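Long-range contacts in group II chitinase (Ostrinia furnacalis, PDB 6JAY), which probably hydrolyses internal glycosidic bonds of chitin, this chain being one glycoside hydrolase family 18 domain of a much longer chitin-binding protein: residues A[201-206]-A[269-274]; A[195-200]-A[229-234]. All coordinates share one frame; numbering follows the deposited sequence.

Contact 1: A[201-206]-A[269-274]; sequences HGQWDK and VSDGGE. With JUK (2-amino-1-[(furan-2-yl)methyl]-5-oxo-3-({[(2S)-oxolan-2-yl]methyl}carbamoyl)-5H-dipyrido[1,2-a:2',3'-d]pyrimidin-1-ium), chain C.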
loop_
_atom_site.group_PDB
_atom_site.type_symbol
_atom_site.label_atom_id
_atom_site.label_comp_id
_atom_site.label_asym_id
_atom_site.label_seq_id
_atom_site.Cartn_x
_atom_site.Cartn_y
_atom_site.Cartn_z
ATOM N N HIS A 201 -2.484 -12.994 0.742
ATOM C CA HIS A 201 -2.550 -14.080 1.708
ATOM C C HIS A 201 -2.127 -13.577 3.076
ATOM O O HIS A 201 -1.360 -12.616 3.194
ATOM C CB HIS A 201 -1.679 -15.253 1.263
ATOM C CG HIS A 201 -2.142 -15.853 -0.018
ATOM N ND1 HIS A 201 -3.324 -16.556 -0.113
ATOM C CD2 HIS A 201 -1.618 -15.820 -1.265
ATOM C CE1 HIS A 201 -3.503 -16.937 -1.365
ATOM N NE2 HIS A 201 -2.484 -16.503 -2.084
ATOM N N GLY A 202 -2.637 -14.246 4.105
ATOM C CA GLY A 202 -2.410 -13.852 5.482
ATOM C C GLY A 202 -3.082 -14.851 6.397
ATOM O O GLY A 202 -3.705 -15.819 5.944
ATOM N N GLN A 203 -2.949 -14.596 7.706
ATOM C CA GLN A 203 -3.459 -15.504 8.734
ATOM C C GLN A 203 -4.938 -15.831 8.563
ATOM O O GLN A 203 -5.384 -16.893 9.023
ATOM C CB GLN A 203 -3.241 -14.883 10.117
ATOM C CG GLN A 203 -3.888 -13.520 10.285
ATOM C CD GLN A 203 -3.612 -12.886 11.644
ATOM O OE1 GLN A 203 -3.110 -11.763 11.726
ATOM N NE2 GLN A 203 -3.945 -13.598 12.710
ATOM N N TRP A 204 -5.710 -14.942 7.929
ATOM C CA TRP A 204 -7.138 -15.180 7.720
ATOM C C TRP A 204 -7.406 -16.383 6.822
ATOM O O TRP A 204 -8.521 -16.921 6.846
ATOM C CB TRP A 204 -7.812 -13.922 7.142
ATOM C CG TRP A 204 -7.110 -13.392 5.922
ATOM C CD1 TRP A 204 -7.306 -13.794 4.625
ATOM C CD2 TRP A 204 -6.076 -12.387 5.878
ATOM N NE1 TRP A 204 -6.465 -13.096 3.782
ATOM C CE2 TRP A 204 -5.707 -12.226 4.524
ATOM C CE3 TRP A 204 -5.438 -11.607 6.852
ATOM C CZ2 TRP A 204 -4.720 -11.321 4.118
ATOM C CZ3 TRP A 204 -4.463 -10.697 6.445
ATOM C CH2 TRP A 204 -4.113 -10.566 5.092
ATOM N N ASP A 205 -6.418 -16.812 6.029
ATOM C CA ASP A 205 -6.603 -17.946 5.127
ATOM C C ASP A 205 -6.595 -19.280 5.859
ATOM O O ASP A 205 -6.984 -20.293 5.267
ATOM C CB ASP A 205 -5.481 -17.999 4.086
ATOM C CG ASP A 205 -5.580 -16.905 3.042
ATOM O OD1 ASP A 205 -6.706 -16.464 2.726
ATOM O OD2 ASP A 205 -4.514 -16.502 2.525
ATOM N N LYS A 206 -6.118 -19.311 7.104
ATOM C CA LYS A 206 -5.919 -20.529 7.889
ATOM C C LYS A 206 -4.870 -21.466 7.297
ATOM O O LYS A 206 -4.809 -22.643 7.679
ATOM C CB LYS A 206 -7.228 -21.278 8.184
ATOM C CG LYS A 206 -8.282 -20.428 8.881
ATOM C CD LYS A 206 -7.709 -19.717 10.094
ATOM C CE LYS A 206 -7.321 -20.707 11.184
ATOM N NZ LYS A 206 -6.171 -20.231 12.006
ATOM N N VAL A 269 -2.584 -23.485 9.479
ATOM C CA VAL A 269 -2.152 -22.399 10.345
ATOM C C VAL A 269 -3.187 -22.226 11.446
ATOM O O VAL A 269 -4.393 -22.286 11.189
ATOM C CB VAL A 269 -1.987 -21.102 9.521
ATOM C CG1 VAL A 269 -2.162 -19.867 10.386
ATOM C CG2 VAL A 269 -0.634 -21.101 8.816
ATOM N N SER A 270 -2.717 -22.017 12.677
ATOM C CA SER A 270 -3.613 -21.847 13.812
ATOM C C SER A 270 -3.875 -20.392 14.179
ATOM O O SER A 270 -4.882 -20.115 14.839
ATOM C CB SER A 270 -3.062 -22.579 15.042
ATOM O OG SER A 270 -1.812 -22.043 15.443
ATOM N N ASP A 271 -3.007 -19.462 13.774
ATOM C CA ASP A 271 -3.117 -18.062 14.173
ATOM C C ASP A 271 -2.097 -17.269 13.367
ATOM O O ASP A 271 -1.258 -17.838 12.664
ATOM C CB ASP A 271 -2.831 -17.909 15.671
ATOM C CG ASP A 271 -3.390 -16.624 16.254
ATOM O OD1 ASP A 271 -3.955 -15.805 15.499
ATOM O OD2 ASP A 271 -3.257 -16.440 17.482
ATOM N N GLY A 272 -2.182 -15.944 13.474
ATOM C CA GLY A 272 -1.099 -15.101 13.004
ATOM C C GLY A 272 0.199 -15.400 13.729
ATOM O O GLY A 272 0.222 -15.996 14.805
ATOM N N GLY A 273 1.303 -14.983 13.117
ATOM C CA GLY A 273 2.591 -15.131 13.758
ATOM C C GLY A 273 2.732 -14.225 14.967
ATOM O O GLY A 273 2.025 -13.229 15.120
ATOM N N GLU A 274 3.676 -14.581 15.834
ATOM C CA GLU A 274 3.914 -13.790 17.032
ATOM C C GLU A 274 4.294 -12.365 16.638
ATOM O O GLU A 274 5.048 -12.171 15.679
ATOM C CB GLU A 274 5.040 -14.415 17.859
ATOM C CG GLU A 274 4.618 -15.681 18.592
ATOM C CD GLU A 274 5.788 -16.560 18.991
ATOM O OE1 GLU A 274 5.538 -17.694 19.452
ATOM O OE2 GLU A 274 6.953 -16.125 18.844
HETATM C C1 JUK C . -1.071 -2.273 9.670
HETATM C C10 JUK C . -7.411 -7.834 9.650
HETATM C C11 JUK C . -4.175 -4.185 7.857
HETATM C C12 JUK C . -5.328 -5.901 6.372
HETATM C C13 JUK C . -5.125 -5.447 7.719
HETATM C C14 JUK C . -5.847 -6.110 8.751
HETATM C C15 JUK C . -6.417 -7.533 4.808
HETATM C C16 JUK C . -6.195 -7.015 6.132
HETATM C C17 JUK C . -6.853 -7.635 7.203
HETATM C C18 JUK C . -7.443 -9.065 3.330
HETATM C C19 JUK C . -7.858 -9.158 5.616
HETATM C C2 JUK C . 0.117 -1.455 10.392
HETATM C C20 JUK C . -8.754 -10.296 5.417
HETATM C C21 JUK C . -8.966 -10.792 4.108
HETATM C C22 JUK C . -8.304 -10.173 3.058
HETATM C C3 JUK C . 0.627 -2.271 11.331
HETATM C C4 JUK C . -1.345 -3.276 10.490
HETATM C C5 JUK C . -2.320 -4.382 9.940
HETATM C C6 JUK C . -6.809 -10.316 9.897
HETATM C C7 JUK C . -6.089 -11.060 10.941
HETATM C C8 JUK C . -5.717 -10.131 11.892
HETATM C C9 JUK C . -6.768 -9.030 10.349
HETATM N N1 JUK C . -3.024 -3.776 8.806
HETATM N N2 JUK C . -5.686 -5.668 10.073
HETATM N N3 JUK C . -6.658 -7.175 8.504
HETATM N N4 JUK C . -7.669 -8.685 6.931
HETATM N N5 JUK C . -7.263 -8.611 4.608
HETATM O O1 JUK C . -5.770 -6.935 3.714
HETATM O O2 JUK C . 0.066 -3.665 11.002
HETATM O O3 JUK C . -6.138 -8.961 11.523
HETATM O O4 JUK C . -4.424 -3.337 7.013
#
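The ammonium NZ of K206 gives a 2.8 Å hydrogen bond to V269 O, coming from above the carbonyl plane (42° out of it). V269 N bonds to K206 O at 3.0 Å, so V269 uses both backbone polar atoms on this one residue. The lysine has CG beside its backbone N (chi1 -56°) and bends at every later torsion, which folds the ammonium back over the 269-270 backbone. Q203 points at the turning chain, and its CB lies 3.6 Å from the CA of G272, which has no side chain. The Q203 chain runs on, extended, to the furan ring of JUK, where its CG meets C7 at 3.4 Å. W204 turns away from 269-274 and lays its indole under the fused rings of the ligand, C20 standing 3.4 Å above its plane; the CA of G202 backs the opposite face. H201 ND1 donates to D205 OD2 at 2.9 Å within the imidazole plane, tying H201 to the last residue of the 3-10 segment 203-205. D271 OD1 takes the N-H of G272 and a salt bridge from K282. V269 packs on F255 and I257 of strand 244-257, while S270 and D271 share backbone bonds with T256, so the loop following strand 192-195 meets the insertion that follows this later barrel strand.

Contact 2: A[195-200]-A[229-234]; sequences VMTYDY and YTIHYW. With JUK (2-amino-1-[(furan-2-yl)methyl]-5-oxo-3-({[(2S)-oxolan-2-yl]methyl}carbamoyl)-5H-dipyrido[1,2-a:2',3'-d]pyrimidin-1-ium), chain C.
Y200 and T230 approach from opposite directions, and the phenol OH donates a 2.7 Å hydrogen bond to T230 OG1, which lies at the ring edge in the plane of the tyrosine. The same oxygen has N226 O and P172 O as further partners, to which its one proton can be given in turn or shared. With OG1 beside the backbone N (chi1 -70°), T230 sends its methyl the other way, into the tightest part of the contact: CG2 lies 3.6 Å from V195 CG1 and 3.7 Å from T197 CG2. V195 also sets CG2 over the five-membered ring of W234, a CH-pi contact with the methyl 4.2 Å from the centroid and only 14° off the ring normal. The indole is fixed by a hydrogen bond from NE1 to S171 O. I231 fits less closely, its CD1 staying 4.0 Å from T197 CG2, the two side chains crossing at about a right angle. T197 OG1, set between the backbone N and the carbonyl carbon, bonds G247 O. By contrast, Y229 and H232 of the helix take no part and are partly exposed; a bound NAG touches H232, one helical turn after the glycosylated N228. Segment 195-200 carries the MTYD sequence, which fits the MxYD motif of family 18, and successive inverse gamma turns at M196 and T197 lead it from the strand into the loop. Helix 227-236 thus covers the outer side of strand 192-195, between strands 165-170 and 244-257 of the TIM barrel, with helix 174-180 packed beside Y233 and W234.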
loop_
_atom_site.group_PDB
_atom_site.type_symbol
_atom_site.label_atom_id
_atom_site.label_comp_id
_atom_site.label_asym_id
_atom_site.label_seq_id
_atom_site.Cartn_x
_atom_site.Cartn_y
_atom_site.Cartn_z
ATOM N N VAL A 195 -2.305 0.298 -7.187
ATOM C CA VAL A 195 -2.904 -1.011 -6.986
ATOM C C VAL A 195 -2.172 -1.712 -5.851
ATOM O O VAL A 195 -0.952 -1.899 -5.910
ATOM C CB VAL A 195 -2.860 -1.845 -8.270
ATOM C CG1 VAL A 195 -3.607 -3.146 -8.035
ATOM C CG2 VAL A 195 -3.477 -1.071 -9.436
ATOM N N MET A 196 -2.922 -2.114 -4.824
ATOM C CA MET A 196 -2.331 -2.717 -3.632
ATOM C C MET A 196 -2.118 -4.211 -3.868
ATOM O O MET A 196 -2.811 -5.066 -3.317
ATOM C CB MET A 196 -3.191 -2.428 -2.415
ATOM C CG MET A 196 -3.129 -0.959 -2.054
ATOM S SD MET A 196 -4.024 -0.547 -0.558
ATOM C CE MET A 196 -5.652 -0.768 -1.153
ATOM N N THR A 197 -1.118 -4.500 -4.706
ATOM C CA THR A 197 -0.759 -5.865 -5.109
ATOM C C THR A 197 0.016 -6.584 -3.998
ATOM O O THR A 197 1.149 -7.036 -4.165
ATOM C CB THR A 197 0.011 -5.841 -6.425
ATOM O OG1 THR A 197 0.854 -4.678 -6.473
ATOM C CG2 THR A 197 -0.954 -5.786 -7.613
ATOM N N TYR A 198 -0.636 -6.678 -2.846
ATOM C CA TYR A 198 -0.090 -7.372 -1.688
ATOM C C TYR A 198 -1.255 -7.714 -0.777
ATOM O O TYR A 198 -2.409 -7.370 -1.058
ATOM C CB TYR A 198 0.988 -6.544 -0.974
ATOM C CG TYR A 198 0.638 -5.077 -0.767
ATOM C CD1 TYR A 198 -0.332 -4.693 0.150
ATOM C CD2 TYR A 198 1.293 -4.079 -1.486
ATOM C CE1 TYR A 198 -0.642 -3.352 0.343
ATOM C CE2 TYR A 198 0.986 -2.736 -1.300
ATOM C CZ TYR A 198 0.019 -2.389 -0.384
ATOM O OH TYR A 198 -0.284 -1.062 -0.184
ATOM N N ASP A 199 -0.944 -8.402 0.318
ATOM C CA ASP A 199 -1.959 -8.974 1.200
ATOM C C ASP A 199 -2.886 -9.931 0.453
ATOM O O ASP A 199 -4.069 -10.052 0.780
ATOM C CB ASP A 199 -2.745 -7.905 1.966
ATOM C CG ASP A 199 -1.884 -7.145 2.953
ATOM O OD1 ASP A 199 -0.775 -7.631 3.279
ATOM O OD2 ASP A 199 -2.309 -6.054 3.403
ATOM N N TYR A 200 -2.357 -10.627 -0.559
ATOM C CA TYR A 200 -3.145 -11.679 -1.189
ATOM C C TYR A 200 -3.385 -12.822 -0.224
ATOM O O TYR A 200 -4.376 -13.556 -0.358
ATOM C CB TYR A 200 -2.412 -12.229 -2.405
ATOM C CG TYR A 200 -2.395 -11.321 -3.603
ATOM C CD1 TYR A 200 -3.470 -11.283 -4.488
ATOM C CD2 TYR A 200 -1.299 -10.501 -3.854
ATOM C CE1 TYR A 200 -3.450 -10.469 -5.588
ATOM C CE2 TYR A 200 -1.269 -9.684 -4.962
ATOM C CZ TYR A 200 -2.349 -9.674 -5.830
ATOM O OH TYR A 200 -2.306 -8.849 -6.918
ATOM N N TYR A 229 -2.021 -11.196 -12.737
ATOM C CA TYR A 229 -3.441 -11.168 -13.072
ATOM C C TYR A 229 -4.054 -9.818 -12.719
ATOM O O TYR A 229 -4.771 -9.213 -13.525
ATOM C CB TYR A 229 -4.193 -12.292 -12.352
ATOM C CG TYR A 229 -5.663 -12.289 -12.707
ATOM C CD1 TYR A 229 -6.557 -11.460 -12.045
ATOM C CD2 TYR A 229 -6.145 -13.086 -13.734
ATOM C CE1 TYR A 229 -7.892 -11.429 -12.387
ATOM C CE2 TYR A 229 -7.487 -13.059 -14.084
ATOM C CZ TYR A 229 -8.349 -12.231 -13.401
ATOM O OH TYR A 229 -9.681 -12.204 -13.735
ATOM N N THR A 230 -3.785 -9.343 -11.503
ATOM C CA THR A 230 -4.404 -8.115 -11.006
ATOM C C THR A 230 -4.111 -6.928 -11.918
ATOM O O THR A 230 -5.010 -6.148 -12.251
ATOM C CB THR A 230 -3.873 -7.845 -9.598
ATOM O OG1 THR A 230 -4.395 -8.818 -8.685
ATOM C CG2 THR A 230 -4.269 -6.461 -9.144
ATOM N N ILE A 231 -2.844 -6.736 -12.285
ATOM C CA ILE A 231 -2.481 -5.577 -13.098
ATOM C C ILE A 231 -3.118 -5.676 -14.479
ATOM O O ILE A 231 -3.670 -4.700 -15.002
ATOM C CB ILE A 231 -0.950 -5.430 -13.175
ATOM C CG1 ILE A 231 -0.352 -5.155 -11.787
ATOM C CG2 ILE A 231 -0.587 -4.355 -14.176
ATOM C CD1 ILE A 231 -0.839 -3.874 -11.124
ATOM N N HIS A 232 -3.063 -6.863 -15.085
ATOM C CA HIS A 232 -3.703 -7.036 -16.383
ATOM C C HIS A 232 -5.209 -6.853 -16.294
ATOM O O HIS A 232 -5.829 -6.354 -17.242
ATOM C CB HIS A 232 -3.356 -8.410 -16.952
ATOM C CG HIS A 232 -2.007 -8.470 -17.595
ATOM N ND1 HIS A 232 -0.905 -9.021 -16.977
ATOM C CD2 HIS A 232 -1.581 -8.034 -18.804
ATOM C CE1 HIS A 232 0.141 -8.922 -17.777
ATOM N NE2 HIS A 232 -0.241 -8.325 -18.892
ATOM N N TYR A 233 -5.811 -7.225 -15.162
ATOM C CA TYR A 233 -7.252 -7.061 -15.006
ATOM C C TYR A 233 -7.640 -5.587 -14.900
ATOM O O TYR A 233 -8.631 -5.156 -15.503
ATOM C CB TYR A 233 -7.741 -7.861 -13.798
ATOM C CG TYR A 233 -9.238 -8.066 -13.776
ATOM C CD1 TYR A 233 -9.868 -8.800 -14.766
ATOM C CD2 TYR A 233 -10.022 -7.519 -12.770
ATOM C CE1 TYR A 233 -11.240 -8.986 -14.756
ATOM C CE2 TYR A 233 -11.401 -7.714 -12.745
ATOM C CZ TYR A 233 -11.999 -8.445 -13.747
ATOM O OH TYR A 233 -13.366 -8.642 -13.739
ATOM N N TRP A 234 -6.876 -4.788 -14.147
ATOM C CA TRP A 234 -7.135 -3.350 -14.130
ATOM C C TRP A 234 -7.057 -2.760 -15.533
ATOM O O TRP A 234 -7.878 -1.915 -15.903
ATOM C CB TRP A 234 -6.182 -2.632 -13.156
ATOM C CG TRP A 234 -6.728 -2.630 -11.755
ATOM C CD1 TRP A 234 -6.456 -3.529 -10.759
ATOM C CD2 TRP A 234 -7.663 -1.694 -11.204
ATOM N NE1 TRP A 234 -7.175 -3.214 -9.625
ATOM C CE2 TRP A 234 -7.921 -2.090 -9.873
ATOM C CE3 TRP A 234 -8.305 -0.556 -11.709
ATOM C CZ2 TRP A 234 -8.812 -1.398 -9.043
ATOM C CZ3 TRP A 234 -9.182 0.135 -10.880
ATOM C CH2 TRP A 234 -9.422 -0.286 -9.561
HETATM C C1 JUK C . -1.071 -2.273 9.670
HETATM C C10 JUK C . -7.411 -7.834 9.650
HETATM C C11 JUK C . -4.175 -4.185 7.857
HETATM C C12 JUK C . -5.328 -5.901 6.372
HETATM C C13 JUK C . -5.125 -5.447 7.719
HETATM C C14 JUK C . -5.847 -6.110 8.751
HETATM C C15 JUK C . -6.417 -7.533 4.808
HETATM C C16 JUK C . -6.195 -7.015 6.132
HETATM C C17 JUK C . -6.853 -7.635 7.203
HETATM C C18 JUK C . -7.443 -9.065 3.330
HETATM C C19 JUK C . -7.858 -9.158 5.616
HETATM C C2 JUK C . 0.117 -1.455 10.392
HETATM C C20 JUK C . -8.754 -10.296 5.417
HETATM C C21 JUK C . -8.966 -10.792 4.108
HETATM C C22 JUK C . -8.304 -10.173 3.058
HETATM C C3 JUK C . 0.627 -2.271 11.331
HETATM C C4 JUK C . -1.345 -3.276 10.490
HETATM C C5 JUK C . -2.320 -4.382 9.940
HETATM C C6 JUK C . -6.809 -10.316 9.897
HETATM C C7 JUK C . -6.089 -11.060 10.941
HETATM C C8 JUK C . -5.717 -10.131 11.892
HETATM C C9 JUK C . -6.768 -9.030 10.349
HETATM N N1 JUK C . -3.024 -3.776 8.806
HETATM N N2 JUK C . -5.686 -5.668 10.073
HETATM N N3 JUK C . -6.658 -7.175 8.504
HETATM N N4 JUK C . -7.669 -8.685 6.931
HETATM N N5 JUK C . -7.263 -8.611 4.608
HETATM O O1 JUK C . -5.770 -6.935 3.714
HETATM O O2 JUK C . 0.066 -3.665 11.002
HETATM O O3 JUK C . -6.138 -8.961 11.523
HETATM O O4 JUK C . -4.424 -3.337 7.013
#

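How the contacts relate
The two contacts share one loop, since 195-200 runs directly into 201-206, yet their centres are 21 Å apart. Contact 2 lies about 11 Å from the centre of the chain and joins a barrel strand end to a helix; contact 1 lies about 20 Å out, where the loop meets the insertion after strand 244-257. They touch where W204 CZ2 packs 3.6 Å from D199 O. The first segment of each borders JUK: 201-206 through W204, and 195-200 through D199, whose OD2 is 3.6 Å from JUK O1. Q253 links them further, bonding D199 OD1 while touching the W204 side chain.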